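Local coordinates for protein uroporphyrinogen III cosynthase (HemD) (Helicobacter pylori, PDB 3P9Z) that probably catalyses the cyclisation of the linear tetrapyrrole hydroxymethylbilane to the macrocycle uroporphyrinogen III, with loss of water, on the way to protoporphyrin IX, at residues E25-P30 with E143-H148; L114-K119 with A139-N144. All coordinates share one frame; numbering follows the deposited sequence. Where two conformers were deposited one is given.

Interaction 1 (E25-P30 with E143-H148); sequences EFCYYP and ENKLKH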
ATOM      1  N   GLU A  25      -2.408   8.508  -6.087  1.00 26.99           N
ATOM      2  CA  GLU A  25      -3.792   8.441  -5.643  1.00 28.52           C
ATOM      3  C   GLU A  25      -4.395   7.079  -5.996  1.00 28.85           C
ATOM      4  O   GLU A  25      -3.967   6.415  -6.930  1.00 29.07           O
ATOM      5  CB  GLU A  25      -4.629   9.617  -6.191  1.00 28.60           C
ATOM      6  CG  GLU A  25      -4.880   9.587  -7.696  1.00 31.46           C
ATOM      7  CD  GLU A  25      -5.386  10.918  -8.261  1.00 35.18           C
ATOM      8  OE1 GLU A  25      -5.959  11.732  -7.497  1.00 37.02           O
ATOM      9  OE2 GLU A  25      -5.216  11.150  -9.483  1.00 35.44           O
ATOM     10  N   PHE A  26      -5.362   6.662  -5.200  1.00 30.05           N
ATOM     11  CA  PHE A  26      -6.010   5.379  -5.384  1.00 31.79           C
ATOM     12  C   PHE A  26      -7.248   5.537  -6.216  1.00 32.29           C
ATOM     13  O   PHE A  26      -8.036   6.449  -6.016  1.00 33.35           O
ATOM     14  CB  PHE A  26      -6.305   4.718  -4.033  1.00 31.82           C
ATOM     15  CG  PHE A  26      -5.075   4.220  -3.349  1.00 32.87           C
ATOM     16  CD1 PHE A  26      -4.454   3.057  -3.779  1.00 33.01           C
ATOM     17  CD2 PHE A  26      -4.497   4.947  -2.314  1.00 33.48           C
ATOM     18  CE1 PHE A  26      -3.278   2.602  -3.163  1.00 34.21           C
ATOM     19  CE2 PHE A  26      -3.331   4.503  -1.699  1.00 32.85           C
ATOM     20  CZ  PHE A  26      -2.724   3.330  -2.124  1.00 33.54           C
ATOM     21  N   CYS A  27      -7.366   4.678  -7.207  1.00 33.03           N
ATOM     22  CA  CYS A  27      -8.551   4.663  -8.042  0.50 33.34           C
ATOM     23  C   CYS A  27      -9.309   3.361  -7.797  1.00 33.26           C
ATOM     24  O   CYS A  27      -8.730   2.281  -7.737  1.00 33.24           O
ATOM     25  CB  CYS A  27      -8.186   4.878  -9.512  0.50 33.19           C
ATOM     26  SG  CYS A  27      -7.330   6.467  -9.800  0.50 35.22           S
ATOM     27  N   TYR A  28     -10.616   3.489  -7.603  1.00 33.10           N
ATOM     28  CA  TYR A  28     -11.463   2.352  -7.238  1.00 33.24           C
ATOM     29  C   TYR A  28     -12.268   1.811  -8.408  1.00 33.92           C
ATOM     30  O   TYR A  28     -12.798   2.590  -9.205  1.00 34.45           O
ATOM     31  CB  TYR A  28     -12.403   2.728  -6.107  1.00 32.58           C
ATOM     32  CG  TYR A  28     -11.730   3.055  -4.800  1.00 32.04           C
ATOM     33  CD1 TYR A  28     -10.464   2.551  -4.480  1.00 31.29           C
ATOM     34  CD2 TYR A  28     -12.381   3.833  -3.858  1.00 31.36           C
ATOM     35  CE1 TYR A  28      -9.859   2.849  -3.253  1.00 31.38           C
ATOM     36  CE2 TYR A  28     -11.793   4.128  -2.637  1.00 32.63           C
ATOM     37  CZ  TYR A  28     -10.542   3.635  -2.343  1.00 32.42           C
ATOM     38  OH  TYR A  28      -9.990   3.949  -1.131  1.00 34.06           O
ATOM     39  N   TYR A  29     -12.330   0.479  -8.506  1.00 33.93           N
ATOM     40  CA  TYR A  29     -13.086  -0.218  -9.541  1.00 34.37           C
ATOM     41  C   TYR A  29     -14.153  -1.101  -8.904  1.00 34.25           C
ATOM     42  O   TYR A  29     -13.855  -1.898  -8.011  1.00 33.76           O
ATOM     43  CB  TYR A  29     -12.172  -1.076 -10.419  1.00 34.79           C
ATOM     44  CG  TYR A  29     -10.998  -0.330 -10.995  1.00 37.07           C
ATOM     45  CD1 TYR A  29     -11.178   0.633 -11.993  1.00 40.00           C
ATOM     46  CD2 TYR A  29      -9.711  -0.572 -10.540  1.00 38.38           C
ATOM     47  CE1 TYR A  29     -10.096   1.327 -12.519  1.00 41.54           C
ATOM     48  CE2 TYR A  29      -8.624   0.112 -11.063  1.00 40.52           C
ATOM     49  CZ  TYR A  29      -8.822   1.055 -12.050  1.00 41.82           C
ATOM     50  OH  TYR A  29      -7.742   1.739 -12.559  1.00 44.02           O
ATOM     51  N   PRO A  30     -15.408  -0.950  -9.349  1.00 34.49           N
ATOM     52  CA  PRO A  30     -16.481  -1.780  -8.798  1.00 34.04           C
ATOM     53  C   PRO A  30     -16.225  -3.279  -8.988  1.00 33.18           C
ATOM     54  O   PRO A  30     -15.639  -3.707  -9.984  1.00 32.65           O
ATOM     55  CB  PRO A  30     -17.717  -1.333  -9.604  1.00 34.19           C
ATOM     56  CG  PRO A  30     -17.419   0.075  -9.976  1.00 35.27           C
ATOM     57  CD  PRO A  30     -15.929   0.048 -10.305  1.00 34.64           C
ATOM     58  N   GLU A 143      -6.305   0.660  -8.021  1.00 30.21           N
ATOM     59  CA  GLU A 143      -5.014   0.942  -8.618  1.00 31.49           C
ATOM     60  C   GLU A 143      -4.399   2.152  -7.923  1.00 32.10           C
ATOM     61  O   GLU A 143      -5.097   3.131  -7.614  1.00 32.39           O
ATOM     62  CB  GLU A 143      -5.169   1.205 -10.112  1.00 31.77           C
ATOM     63  CG  GLU A 143      -3.850   1.263 -10.851  1.00 36.22           C
ATOM     64  CD  GLU A 143      -4.002   1.582 -12.330  1.00 41.28           C
ATOM     65  OE1 GLU A 143      -5.130   1.866 -12.785  1.00 42.76           O
ATOM     66  OE2 GLU A 143      -2.976   1.545 -13.043  1.00 45.17           O
ATOM     67  N   ASN A 144      -3.102   2.060  -7.644  1.00 32.44           N
ATOM     68  CA  ASN A 144      -2.350   3.161  -7.071  1.00 33.47           C
ATOM     69  C   ASN A 144      -1.681   3.864  -8.236  1.00 33.57           C
ATOM     70  O   ASN A 144      -0.806   3.299  -8.895  1.00 33.66           O
ATOM     71  CB  ASN A 144      -1.319   2.651  -6.053  1.00 34.17           C
ATOM     72  CG  ASN A 144      -0.543   3.780  -5.386  1.00 36.19           C
ATOM     73  OD1 ASN A 144      -1.055   4.888  -5.197  1.00 37.31           O
ATOM     74  ND2 ASN A 144       0.706   3.493  -5.015  1.00 40.22           N
ATOM     75  N   LYS A 145      -2.121   5.089  -8.495  1.00 32.91           N
ATOM     76  CA  LYS A 145      -1.829   5.786  -9.737  1.00 33.31           C
ATOM     77  C   LYS A 145      -1.142   7.136  -9.482  1.00 31.83           C
ATOM     78  O   LYS A 145      -1.482   7.840  -8.526  1.00 30.94           O
ATOM     79  CB  LYS A 145      -3.164   6.058 -10.437  1.00 34.07           C
ATOM     80  CG  LYS A 145      -3.121   6.033 -11.931  1.00 37.99           C
ATOM     81  CD  LYS A 145      -4.545   5.933 -12.480  1.00 42.16           C
ATOM     82  CE  LYS A 145      -4.580   6.170 -13.983  1.00 44.38           C
ATOM     83  NZ  LYS A 145      -4.448   7.625 -14.287  1.00 46.69           N
ATOM     84  N   LEU A 146      -0.225   7.504 -10.374  1.00 30.96           N
ATOM     85  CA  LEU A 146       0.440   8.812 -10.337  1.00 29.96           C
ATOM     86  C   LEU A 146      -0.547   9.973 -10.488  1.00 29.54           C
ATOM     87  O   LEU A 146      -1.343   9.978 -11.411  1.00 28.33           O
ATOM     88  CB  LEU A 146       1.494   8.907 -11.450  1.00 29.76           C
ATOM     89  CG  LEU A 146       2.263  10.235 -11.502  1.00 29.91           C
ATOM     90  CD1 LEU A 146       3.184  10.365 -10.288  1.00 28.17           C
ATOM     91  CD2 LEU A 146       3.052  10.408 -12.809  1.00 30.45           C
ATOM     92  N   LYS A 147      -0.480  10.956  -9.592  1.00 29.70           N
ATOM     93  CA  LYS A 147      -1.289  12.179  -9.742  1.00 30.98           C
ATOM     94  C   LYS A 147      -0.852  12.996 -10.956  1.00 31.63           C
ATOM     95  O   LYS A 147       0.319  12.975 -11.349  1.00 31.12           O
ATOM     96  CB  LYS A 147      -1.199  13.079  -8.510  1.00 30.61           C
ATOM     97  CG  LYS A 147      -1.891  12.562  -7.294  1.00 30.76           C
ATOM     98  CD  LYS A 147      -1.831  13.596  -6.170  1.00 28.63           C
ATOM     99  CE  LYS A 147      -2.588  13.097  -4.962  1.00 29.43           C
ATOM    100  NZ  LYS A 147      -2.485  14.071  -3.838  1.00 31.36           N
ATOM    101  N   HIS A 148      -1.806  13.704 -11.548  1.00 32.57           N
ATOM    102  CA  HIS A 148      -1.528  14.632 -12.636  1.00 33.50           C
ATOM    103  C   HIS A 148      -1.460  15.988 -11.975  1.00 33.32           C
ATOM    104  O   HIS A 148      -2.497  16.579 -11.699  1.00 34.20           O
ATOM    105  CB  HIS A 148      -2.685  14.624 -13.650  1.00 34.39           C
ATOM    106  CG  HIS A 148      -2.698  13.435 -14.562  1.00 37.07           C
ATOM    107  ND1 HIS A 148      -2.131  12.222 -14.227  1.00 40.70           N
ATOM    108  CD2 HIS A 148      -3.232  13.269 -15.795  1.00 39.70           C
ATOM    109  CE1 HIS A 148      -2.306  11.366 -15.219  1.00 41.35           C
ATOM    110  NE2 HIS A 148      -2.975  11.976 -16.181  1.00 41.23           N
TER
HETATM  111  O   HOH W   1      -4.548  13.311 -10.688  1.00 29.28           O

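Interaction 2 (L114-K119 with A139-N144); sequences LYLRAK and AVVYEN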
ATOM      1  N   LEU A 114     -11.568 -15.759  -3.120  1.00 24.13           N
ATOM      2  CA  LEU A 114     -11.623 -14.572  -3.941  1.00 23.86           C
ATOM      3  C   LEU A 114     -10.603 -13.594  -3.399  1.00 23.59           C
ATOM      4  O   LEU A 114     -10.706 -13.142  -2.253  1.00 23.66           O
ATOM      5  CB  LEU A 114     -13.011 -13.939  -3.903  1.00 23.59           C
ATOM      6  CG  LEU A 114     -13.187 -12.646  -4.718  1.00 22.87           C
ATOM      7  CD1 LEU A 114     -12.837 -12.830  -6.232  1.00 20.83           C
ATOM      8  CD2 LEU A 114     -14.609 -12.171  -4.563  1.00 23.00           C
ATOM      9  N   TYR A 115      -9.613 -13.295  -4.227  1.00 23.46           N
ATOM     10  CA  TYR A 115      -8.565 -12.340  -3.884  1.00 24.05           C
ATOM     11  C   TYR A 115      -8.930 -10.946  -4.397  1.00 23.89           C
ATOM     12  O   TYR A 115      -8.967 -10.715  -5.597  1.00 22.99           O
ATOM     13  CB  TYR A 115      -7.242 -12.814  -4.495  1.00 24.10           C
ATOM     14  CG  TYR A 115      -6.061 -11.897  -4.301  1.00 26.02           C
ATOM     15  CD1 TYR A 115      -5.922 -11.114  -3.148  1.00 27.91           C
ATOM     16  CD2 TYR A 115      -5.043 -11.858  -5.252  1.00 28.18           C
ATOM     17  CE1 TYR A 115      -4.805 -10.281  -2.969  1.00 28.93           C
ATOM     18  CE2 TYR A 115      -3.921 -11.041  -5.084  1.00 28.46           C
ATOM     19  CZ  TYR A 115      -3.805 -10.259  -3.948  1.00 29.19           C
ATOM     20  OH  TYR A 115      -2.689  -9.451  -3.802  1.00 28.06           O
ATOM     21  N   LEU A 116      -9.184 -10.016  -3.484  1.00 24.04           N
ATOM     22  CA  LEU A 116      -9.496  -8.634  -3.873  1.00 24.72           C
ATOM     23  C   LEU A 116      -8.193  -7.849  -3.888  1.00 25.38           C
ATOM     24  O   LEU A 116      -7.553  -7.649  -2.842  1.00 25.64           O
ATOM     25  CB  LEU A 116     -10.572  -8.029  -2.948  1.00 24.04           C
ATOM     26  CG  LEU A 116     -11.786  -8.995  -3.029  1.00 25.72           C
ATOM     27  CD1 LEU A 116     -12.552  -9.188  -1.742  1.00 26.41           C
ATOM     28  CD2 LEU A 116     -12.749  -8.744  -4.193  1.00 24.48           C
ATOM     29  N   ARG A 117      -7.782  -7.434  -5.083  1.00 25.78           N
ATOM     30  CA  ARG A 117      -6.385  -7.056  -5.289  1.00 26.28           C
ATOM     31  C   ARG A 117      -6.160  -5.724  -6.025  1.00 26.56           C
ATOM     32  O   ARG A 117      -7.093  -5.140  -6.596  1.00 26.99           O
ATOM     33  CB  ARG A 117      -5.661  -8.190  -6.031  1.00 25.76           C
ATOM     34  CG  ARG A 117      -6.169  -8.409  -7.457  1.00 27.12           C
ATOM     35  CD  ARG A 117      -5.133  -9.111  -8.339  1.00 29.07           C
ATOM     36  NE  ARG A 117      -3.877  -8.352  -8.458  1.00 29.97           N
ATOM     37  CZ  ARG A 117      -2.689  -8.889  -8.749  1.00 31.39           C
ATOM     38  NH1 ARG A 117      -2.557 -10.202  -8.954  1.00 30.00           N
ATOM     39  NH2 ARG A 117      -1.619  -8.108  -8.837  1.00 32.53           N
ATOM     40  N   ALA A 118      -4.905  -5.278  -6.001  1.00 26.85           N
ATOM     41  CA  ALA A 118      -4.423  -4.161  -6.790  1.00 27.42           C
ATOM     42  C   ALA A 118      -4.226  -4.569  -8.247  1.00 28.05           C
ATOM     43  O   ALA A 118      -3.982  -5.743  -8.556  1.00 27.36           O
ATOM     44  CB  ALA A 118      -3.112  -3.659  -6.225  1.00 26.85           C
ATOM     45  N   LYS A 119      -4.336  -3.587  -9.135  1.00 29.06           N
ATOM     46  CA  LYS A 119      -4.074  -3.797 -10.553  1.00 31.12           C
ATOM     47  C   LYS A 119      -2.608  -4.102 -10.761  1.00 31.78           C
ATOM     48  O   LYS A 119      -2.251  -4.936 -11.574  1.00 31.95           O
ATOM     49  CB  LYS A 119      -4.435  -2.544 -11.362  1.00 31.27           C
ATOM     50  CG  LYS A 119      -4.431  -2.765 -12.870  1.00 33.66           C
ATOM     51  CD  LYS A 119      -5.340  -1.768 -13.574  1.00 37.82           C
ATOM     52  CE  LYS A 119      -5.735  -2.254 -14.974  1.00 40.46           C
ATOM     53  NZ  LYS A 119      -7.116  -1.763 -15.351  1.00 40.37           N
ATOM     54  N   ALA A 139      -9.910 -10.486  -8.429  1.00 26.32           N
ATOM     55  CA  ALA A 139     -10.555  -9.309  -9.009  1.00 26.59           C
ATOM     56  C   ALA A 139      -9.801  -8.062  -8.577  1.00 25.99           C
ATOM     57  O   ALA A 139      -9.574  -7.839  -7.388  1.00 25.56           O
ATOM     58  CB  ALA A 139     -12.019  -9.214  -8.599  1.00 26.05           C
ATOM     59  N   VAL A 140      -9.427  -7.267  -9.573  1.00 25.83           N
ATOM     60  CA  VAL A 140      -8.799  -5.971  -9.406  1.00 24.98           C
ATOM     61  C   VAL A 140      -9.834  -4.941  -8.909  1.00 25.24           C
ATOM     62  O   VAL A 140     -10.775  -4.592  -9.623  1.00 25.06           O
ATOM     63  CB  VAL A 140      -8.210  -5.514 -10.767  1.00 25.33           C
ATOM     64  CG1 VAL A 140      -7.721  -4.057 -10.708  1.00 24.97           C
ATOM     65  CG2 VAL A 140      -7.074  -6.479 -11.217  1.00 25.94           C
ATOM     66  N   VAL A 141      -9.664  -4.440  -7.693  1.00 25.06           N
ATOM     67  CA  VAL A 141     -10.623  -3.455  -7.177  1.00 25.02           C
ATOM     68  C   VAL A 141     -10.002  -2.079  -6.948  1.00 25.52           C
ATOM     69  O   VAL A 141     -10.701  -1.122  -6.596  1.00 25.59           O
ATOM     70  CB  VAL A 141     -11.367  -3.963  -5.906  1.00 24.72           C
ATOM     71  CG1 VAL A 141     -12.167  -5.268  -6.238  1.00 25.71           C
ATOM     72  CG2 VAL A 141     -10.403  -4.190  -4.762  1.00 22.63           C
ATOM     73  N   TYR A 142      -8.690  -1.971  -7.139  1.00 26.17           N
ATOM     74  CA  TYR A 142      -8.056  -0.654  -7.030  1.00 27.36           C
ATOM     75  C   TYR A 142      -6.738  -0.579  -7.778  1.00 28.44           C
ATOM     76  O   TYR A 142      -6.147  -1.605  -8.124  1.00 27.58           O
ATOM     77  CB  TYR A 142      -7.887  -0.206  -5.558  1.00 26.56           C
ATOM     78  CG  TYR A 142      -6.708  -0.837  -4.859  1.00 26.57           C
ATOM     79  CD1 TYR A 142      -6.823  -2.097  -4.279  1.00 25.69           C
ATOM     80  CD2 TYR A 142      -5.468  -0.190  -4.791  1.00 26.33           C
ATOM     81  CE1 TYR A 142      -5.754  -2.705  -3.646  1.00 24.97           C
ATOM     82  CE2 TYR A 142      -4.366  -0.808  -4.149  1.00 26.36           C
ATOM     83  CZ  TYR A 142      -4.538  -2.060  -3.575  1.00 25.43           C
ATOM     84  OH  TYR A 142      -3.500  -2.701  -2.944  1.00 28.05           O
ATOM     85  N   GLU A 143      -6.305   0.660  -8.021  1.00 30.21           N
ATOM     86  CA  GLU A 143      -5.014   0.942  -8.618  1.00 31.49           C
ATOM     87  C   GLU A 143      -4.399   2.152  -7.923  1.00 32.10           C
ATOM     88  O   GLU A 143      -5.097   3.131  -7.614  1.00 32.39           O
ATOM     89  CB  GLU A 143      -5.169   1.205 -10.112  1.00 31.77           C
ATOM     90  CG  GLU A 143      -3.850   1.263 -10.851  1.00 36.22           C
ATOM     91  CD  GLU A 143      -4.002   1.582 -12.330  1.00 41.28           C
ATOM     92  OE1 GLU A 143      -5.130   1.866 -12.785  1.00 42.76           O
ATOM     93  OE2 GLU A 143      -2.976   1.545 -13.043  1.00 45.17           O
ATOM     94  N   ASN A 144      -3.102   2.060  -7.644  1.00 32.44           N
ATOM     95  CA  ASN A 144      -2.350   3.161  -7.071  1.00 33.47           C
ATOM     96  C   ASN A 144      -1.681   3.864  -8.236  1.00 33.57           C
ATOM     97  O   ASN A 144      -0.806   3.299  -8.895  1.00 33.66           O
ATOM     98  CB  ASN A 144      -1.319   2.651  -6.053  1.00 34.17           C
ATOM     99  CG  ASN A 144      -0.543   3.780  -5.386  1.00 36.19           C
ATOM    100  OD1 ASN A 144      -1.055   4.888  -5.197  1.00 37.31           O
ATOM    101  ND2 ASN A 144       0.706   3.493  -5.015  1.00 40.22           N
TER
HETATM  102  O   HOH W   2      -3.719  -5.697  -3.339  1.00 34.15           O

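Interaction 1 (E25-P30 with E143-H148)
Two antiparallel strands meet here through the backbones of Glu-25 and Cys-27 on one side and Lys-145 and Glu-143 on the other, each couple exchanging two hydrogen bonds. In the outer couple the amide Glu-25 N gives to Lys-145 O at 2.7 Å and receives Lys-145 N on its own carbonyl. In the inner one Cys-27 N reaches Glu-143 O at 2.8 Å, an acceptor that also takes a CA-H...O contact from Phe-26. Between them Phe-26 and Asn-144 form the non-hydrogen-bonded pair, their CA atoms 4.6 Å apart. The two strands, 19-28 and 135-146, make a twisted two-stranded bridge between the two alpha/beta lobes of HemD, as in other uroporphyrinogen-III synthases, consistent with a contact in which none of the touching residues is buried: helix 46-55 of one lobe touches Phe-26, while helix 170-179 of the other touches Asn-144 and Leu-146.

Among the side chains, the face with Phe-26 carries an amide-on-ring stack. The planes of the Asn-144 amide and the Phe-26 ring are 22° apart, with OD1 over the ring's rim and Asn-144 CB 3.5 Å from Phe-26 CE1. Beyond the end of strand 19-28 the link is polar. Tyr-29 OH donates to Glu-143 OE1 at 2.6 Å, and OE1, which accepts with its anti lone pair, lies in the plane of the ring at its edge. Glu-143 is stretched out fully, CG anti to the backbone N (chi1 -170°), which carries the carboxylate out to the hydroxyl. Just past the end of strand 135-146, Lys-147 CG lies 4.0 Å from Glu-25 CD, whereas Lys-147 NZ bonds Ile-22 O. A water bridges Glu-25 OE2, to which it donates at 2.6 Å, and His-148 N.

Interaction 2 (L114-K119 with A139-N144)
With chi1 at 79°, Tyr-142 holds its CG between the backbone N and the carbonyl carbon, and the ring swings back over Ala-118. The methyl CB of Ala-118 sits over one ring face, 3.4 Å from Tyr-142 CZ. Arg-117 makes a similar turn (chi1 66°): its CG rests 3.5 Å from Ala-139 O, and a bend further out at chi3 brings NE round to Ala-118 O. Arg-117 NE and Ala-118 O are 2.6 Å apart, the bond nearly straight and the acceptor close to the guanidinium plane. A second hydrogen bond, from Arg-117 NH2 to Glu-120 O, helps fix the rotation of the guanidinium.

The backbones run parallel, as expected of neighbouring strands in a right-handed beta-alpha-beta crossover, here strand 112-118, helix 125-131 and strand 135-146. Tyr-115 O accepts Ala-139 N, Arg-117 N gives to Ala-139 O, and Arg-117 O receives Val-141 N. The register then slips by one residue, a beta bulge: Arg-117 pairs with Val-140, but Ala-118 pairs with Tyr-142, and Lys-119 N closes on Tyr-142 O at 2.9 Å. The bulge allows Tyr-142 to share a sheet face with Ala-118. A water accepts from Ala-118 N and is hydrogen-bonded to Tyr-142 OH at 3.0 Å, joining the ring's polar end to the neighbouring strand.

Aliphatic contacts occur on both faces. Leu-116 CD2 meets Val-141 CG1 at 4.1 Å, beneath helix 46-55, which touches both residues. On the face with Val-140, its CG1 lies 3.7 Å from Lys-119 CB. The Lys-119 chain then passes the Glu-143 carboxylate, with CD against OE1, the oxygen that takes its hydrogen bond from Tyr-29 OH. The charged ends remain apart, Lys-119 NZ being 4.9 Å from Glu-143 OE1.

Overall arrangement
The two contacts, with centres about 11 Å apart, lie on opposite edges of strand 135-146, which runs antiparallel to strand 19-28 in interaction 1 and parallel to strand 112-118 in interaction 2. Along the chain come 25-30, then 114-119, then 139-144 and 143-148, which overlap at Glu-143 and Asn-144. The interactions also touch directly: Tyr-29 N probably hydrogen-bonds Val-141 O at 3.0 Å, and Phe-26 packs on the Tyr-142 ring. Strand 135-146 therefore starts within the sheet of one lobe, beside 112-118, and leaves it as half of the bridge to the other, illustrating how one long strand can serve both a domain core and an interdomain connection.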